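Lactococcal prophage ps3 protein 05 (Staphylococcus epidermidis ATCC 12228, PDB 3G8W) is probably a GNAT-family acetyltransferase, expected by kinship to move an acetyl group from acetyl-CoA to an acceptor not yet identified. Local coordinates at residues Q108-E112 with Q113-T117; T71-Q74 with M75-G79. All coordinates share one frame; numbering follows the deposited sequence.

Interaction 1: Q108-E112 with Q113-T117; sequences QYAKE and QNIET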
loop_
_atom_site.group_PDB
_atom_site.type_symbol
_atom_site.label_atom_id
_atom_site.label_comp_id
_atom_site.label_asym_id
_atom_site.label_seq_id
_atom_site.Cartn_x
_atom_site.Cartn_y
_atom_site.Cartn_z
ATOM N N GLN B 108 -13.545 12.645 10.622
ATOM C CA GLN B 108 -13.386 13.090 11.995
ATOM C C GLN B 108 -12.549 12.110 12.802
ATOM O O GLN B 108 -11.726 12.523 13.617
ATOM C CB GLN B 108 -14.733 13.340 12.673
ATOM C CG GLN B 108 -14.652 14.299 13.885
ATOM C CD GLN B 108 -14.033 15.662 13.524
ATOM O OE1 GLN B 108 -14.054 16.088 12.360
ATOM N NE2 GLN B 108 -13.479 16.342 14.520
ATOM N N TYR B 109 -12.762 10.821 12.564
ATOM C CA TYR B 109 -11.991 9.781 13.212
ATOM C C TYR B 109 -10.501 9.874 12.828
ATOM O O TYR B 109 -9.614 9.760 13.698
ATOM C CB TYR B 109 -12.543 8.416 12.835
ATOM C CG TYR B 109 -11.700 7.283 13.366
ATOM C CD1 TYR B 109 -10.707 6.685 12.572
ATOM C CD2 TYR B 109 -11.874 6.816 14.685
ATOM C CE1 TYR B 109 -9.929 5.639 13.069
ATOM C CE2 TYR B 109 -11.103 5.777 15.191
ATOM C CZ TYR B 109 -10.142 5.193 14.382
ATOM O OH TYR B 109 -9.390 4.168 14.892
ATOM N N ALA B 110 -10.244 10.074 11.526
ATOM C CA ALA B 110 -8.883 10.205 10.996
ATOM C C ALA B 110 -8.131 11.289 11.757
ATOM O O ALA B 110 -7.079 11.005 12.346
ATOM C CB ALA B 110 -8.888 10.507 9.501
ATOM N N LYS B 111 -8.686 12.509 11.746
ATOM C CA LYS B 111 -8.134 13.640 12.490
ATOM C C LYS B 111 -7.771 13.212 13.905
ATOM O O LYS B 111 -6.688 13.519 14.385
ATOM C CB LYS B 111 -9.135 14.799 12.576
ATOM C CG LYS B 111 -9.486 15.512 11.273
ATOM C CD LYS B 111 -9.820 16.993 11.523
ATOM C CE LYS B 111 -8.575 17.736 12.079
ATOM N NZ LYS B 111 -8.776 19.178 12.445
ATOM N N GLU B 112 -8.681 12.491 14.560
ATOM C CA GLU B 112 -8.536 12.132 15.971
ATOM C C GLU B 112 -7.484 11.042 16.185
ATOM O O GLU B 112 -7.057 10.789 17.299
ATOM C CB GLU B 112 -9.901 11.747 16.589
ATOM C CG GLU B 112 -10.948 12.891 16.611
ATOM C CD GLU B 112 -12.391 12.429 16.891
ATOM O OE1 GLU B 112 -12.681 11.972 18.007
ATOM O OE2 GLU B 112 -13.257 12.551 15.998
ATOM N N GLN B 113 -7.051 10.410 15.111
ATOM C CA GLN B 113 -5.936 9.482 15.185
ATOM C C GLN B 113 -4.672 10.127 14.674
ATOM O O GLN B 113 -3.673 9.442 14.469
ATOM C CB GLN B 113 -6.214 8.249 14.334
ATOM C CG GLN B 113 -7.489 7.524 14.682
ATOM C CD GLN B 113 -7.480 7.010 16.097
ATOM O OE1 GLN B 113 -6.515 6.371 16.537
ATOM N NE2 GLN B 113 -8.555 7.281 16.823
ATOM N N ASN B 114 -4.719 11.437 14.448
ATOM C CA ASN B 114 -3.605 12.176 13.842
ATOM C C ASN B 114 -3.202 11.736 12.418
ATOM O O ASN B 114 -2.097 12.021 11.958
ATOM C CB ASN B 114 -2.388 12.159 14.763
ATOM C CG ASN B 114 -2.712 12.633 16.153
ATOM O OD1 ASN B 114 -3.370 13.662 16.334
ATOM N ND2 ASN B 114 -2.267 11.875 17.150
ATOM N N ILE B 115 -4.098 11.046 11.725
ATOM C CA ILE B 115 -3.892 10.771 10.320
ATOM C C ILE B 115 -3.971 12.085 9.539
ATOM O O ILE B 115 -4.987 12.763 9.544
ATOM C CB ILE B 115 -4.893 9.703 9.812
ATOM C CG1 ILE B 115 -4.606 8.360 10.526
ATOM C CG2 ILE B 115 -4.861 9.596 8.266
ATOM C CD1 ILE B 115 -5.797 7.370 10.636
ATOM N N GLU B 116 -2.871 12.444 8.899
ATOM C CA GLU B 116 -2.763 13.708 8.199
ATOM C C GLU B 116 -3.363 13.728 6.816
ATOM O O GLU B 116 -3.852 14.765 6.365
ATOM C CB GLU B 116 -1.307 14.112 8.107
ATOM C CG GLU B 116 -0.966 15.249 8.991
ATOM C CD GLU B 116 0.343 15.050 9.663
ATOM O OE1 GLU B 116 1.383 15.138 8.979
ATOM O OE2 GLU B 116 0.337 14.795 10.882
ATOM N N THR B 117 -3.297 12.610 6.105
ATOM C CA THR B 117 -3.839 12.617 4.775
ATOM C C THR B 117 -4.612 11.335 4.420
ATOM O O THR B 117 -4.257 10.240 4.862
ATOM C CB THR B 117 -2.761 13.004 3.712
ATOM O OG1 THR B 117 -2.085 11.850 3.223
ATOM C CG2 THR B 117 -1.743 14.034 4.241
#
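The carbonyl oxygen A110 O takes two backbone N-H groups from opposite faces of its plane, I115 N at 3.0 Å and Q113 N at 2.8 Å. With N114 N bonded to K111 O (2.9 Å), the I115–A110 link makes a Schellman motif, the turn that closes helix 96-112 of the GNAT fold and lets the chain leave for strand 117-123. N114 is its C-prime residue: phi is positive (61°), a conformation that asparagine tolerates better than most residues with a side chain. The buried side chains of A110 and I115 meet, CB to CB at 4.1 Å, and the small alanine lets the branched I115 come close to the helix end. I115 also packs against A84 of strand 83-91. The F58 ring meets that of Y109 edge-to-face. Q113, for its part, folds back over Y109. Its CG stands anti to its own carbonyl carbon (chi1 -56°) and the chain bends at chi2, which lays the amide nearly parallel to the ring, the two planes 18° apart. In the CH-pi contact, Q113 CG sits over one ring face of Y109, 3.7 Å from the centroid, while Q113 NE2 comes within 3.4 Å of Y109 CE2.

Interaction 2: T71-Q74 with M75-G79; sequences TLKQ and MNYVG
The Y77 ring meets the ammonium end of K73, whose NZ comes obliquely to within 3.5 Å of Y77 CE2; the two side chains cross at about a right angle. Lysine suits this place because its long chain can follow the backbone past the end of the strand. K73 CG lies anti to its own backbone N (chi1 -160°), a bend at chi2 redirects the chain, and the rest runs extended. The same NZ donates to the backbone oxygen of the next residue, Q74 O, at 3.1 Å, tilted 32° from the carbonyl plane, and passes 3.8 Å from M75 CA. The phenol of Y77 has its polar partner across the dimer, since its OH is hydrogen-bonded to NZ of K73 of the second subunit. The flat amide of Q74 is held by the loop's return, with NE2 bonded to C81 O. M75, a selenomethionine, bends its chain at chi2 and chi3 and packs on K83. Between it and Y77, N76 is the centre of an inverse gamma turn, whose Y77 N to M75 O bond (3.0 Å) is weak. This turn begins the loop by which strand 65-74 leads into its antiparallel neighbour, strand 83-91, in the GNAT sheet.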
loop_
_atom_site.group_PDB
_atom_site.type_symbol
_atom_site.label_atom_id
_atom_site.label_comp_id
_atom_site.label_asym_id
_atom_site.label_seq_id
_atom_site.Cartn_x
_atom_site.Cartn_y
_atom_site.Cartn_z
ATOM N N THR B 71 -14.114 1.242 4.550
ATOM C CA THR B 71 -12.908 0.864 5.301
ATOM C C THR B 71 -11.873 1.973 5.412
ATOM O O THR B 71 -11.559 2.640 4.442
ATOM C CB THR B 71 -12.209 -0.371 4.707
ATOM O OG1 THR B 71 -13.005 -1.523 4.953
ATOM C CG2 THR B 71 -10.869 -0.596 5.362
ATOM N N LEU B 72 -11.330 2.143 6.609
ATOM C CA LEU B 72 -10.144 2.964 6.787
ATOM C C LEU B 72 -8.952 2.071 7.084
ATOM O O LEU B 72 -8.927 1.341 8.100
ATOM C CB LEU B 72 -10.342 3.997 7.899
ATOM C CG LEU B 72 -9.332 5.143 7.848
ATOM C CD1 LEU B 72 -9.268 5.763 6.454
ATOM C CD2 LEU B 72 -9.657 6.199 8.894
ATOM N N LYS B 73 -7.976 2.116 6.187
ATOM C CA LYS B 73 -6.752 1.339 6.354
ATOM C C LYS B 73 -5.608 2.313 6.532
ATOM O O LYS B 73 -5.186 2.975 5.595
ATOM C CB LYS B 73 -6.522 0.402 5.155
ATOM C CG LYS B 73 -5.573 -0.762 5.415
ATOM C CD LYS B 73 -4.074 -0.393 5.288
ATOM C CE LYS B 73 -3.184 -1.459 6.017
ATOM N NZ LYS B 73 -1.718 -1.103 6.186
ATOM N N GLN B 74 -5.150 2.443 7.761
ATOM C CA GLN B 74 -4.019 3.295 8.063
ATOM C C GLN B 74 -2.738 2.497 7.787
ATOM O O GLN B 74 -2.720 1.282 7.930
ATOM C CB GLN B 74 -4.106 3.758 9.506
ATOM C CG GLN B 74 -3.149 4.844 9.852
ATOM C CD GLN B 74 -3.136 5.148 11.326
ATOM O OE1 GLN B 74 -3.900 4.573 12.104
ATOM N NE2 GLN B 74 -2.268 6.057 11.726
HETATM N N MSE B 75 -1.675 3.160 7.360
HETATM C CA MSE B 75 -0.515 2.426 6.879
HETATM C C MSE B 75 0.339 2.191 8.060
HETATM O O MSE B 75 1.111 3.073 8.415
HETATM C CB MSE B 75 0.312 3.259 5.904
HETATM C CG MSE B 75 -0.459 4.217 5.084
HETATM SE SE MSE B 75 -0.431 3.534 3.310
HETATM C CE MSE B 75 1.159 4.400 2.561
ATOM N N ASN B 76 0.226 1.040 8.711
ATOM C CA ASN B 76 1.189 0.834 9.772
ATOM C C ASN B 76 2.482 0.193 9.228
ATOM O O ASN B 76 2.626 -1.023 9.111
ATOM C CB ASN B 76 0.576 0.335 11.089
ATOM C CG ASN B 76 0.785 -1.126 11.332
ATOM O OD1 ASN B 76 0.184 -1.970 10.674
ATOM N ND2 ASN B 76 1.626 -1.438 12.298
ATOM N N TYR B 77 3.348 1.112 8.787
ATOM C CA TYR B 77 4.649 0.880 8.154
ATOM C C TYR B 77 5.538 2.043 8.579
ATOM O O TYR B 77 5.044 3.143 8.800
ATOM C CB TYR B 77 4.527 0.899 6.638
ATOM C CG TYR B 77 3.606 -0.136 6.042
ATOM C CD1 TYR B 77 3.974 -1.479 5.999
ATOM C CD2 TYR B 77 2.380 0.237 5.477
ATOM C CE1 TYR B 77 3.158 -2.437 5.437
ATOM C CE2 TYR B 77 1.528 -0.718 4.884
ATOM C CZ TYR B 77 1.935 -2.066 4.881
ATOM O OH TYR B 77 1.121 -3.039 4.331
ATOM N N VAL B 78 6.836 1.797 8.734
ATOM C CA VAL B 78 7.772 2.826 9.186
ATOM C C VAL B 78 7.662 4.130 8.370
ATOM O O VAL B 78 7.763 4.118 7.139
ATOM C CB VAL B 78 9.190 2.301 9.128
ATOM C CG1 VAL B 78 10.177 3.400 9.494
ATOM C CG2 VAL B 78 9.329 1.139 10.083
ATOM N N GLY B 79 7.418 5.236 9.076
ATOM C CA GLY B 79 7.284 6.570 8.489
ATOM C C GLY B 79 6.031 6.858 7.684
ATOM O O GLY B 79 5.984 7.834 6.936
#

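How the interactions relate
Interaction 2 lies earlier in the chain than interaction 1, yet the two touch, their centres 12 Å apart. The I115 side chain, just past the helix end, meets the amide of Q74, I115 CG1 to Q74 NE2 at 3.5 Å. Y109 packs on L72, with Y109 CD1 to L72 CD2 at 3.9 Å. The end of helix 96-112 is thus fitted against the end of strand 65-74. Both contacts also reach the second subunit, through E116, salt-bridged to K149 of that subunit, and through N76, hydrogen-bonded to its R43. A bound buffer molecule, NHE, probably from crystallisation, lies about 3 Å from the Y77 side chain and accepts from V78 N.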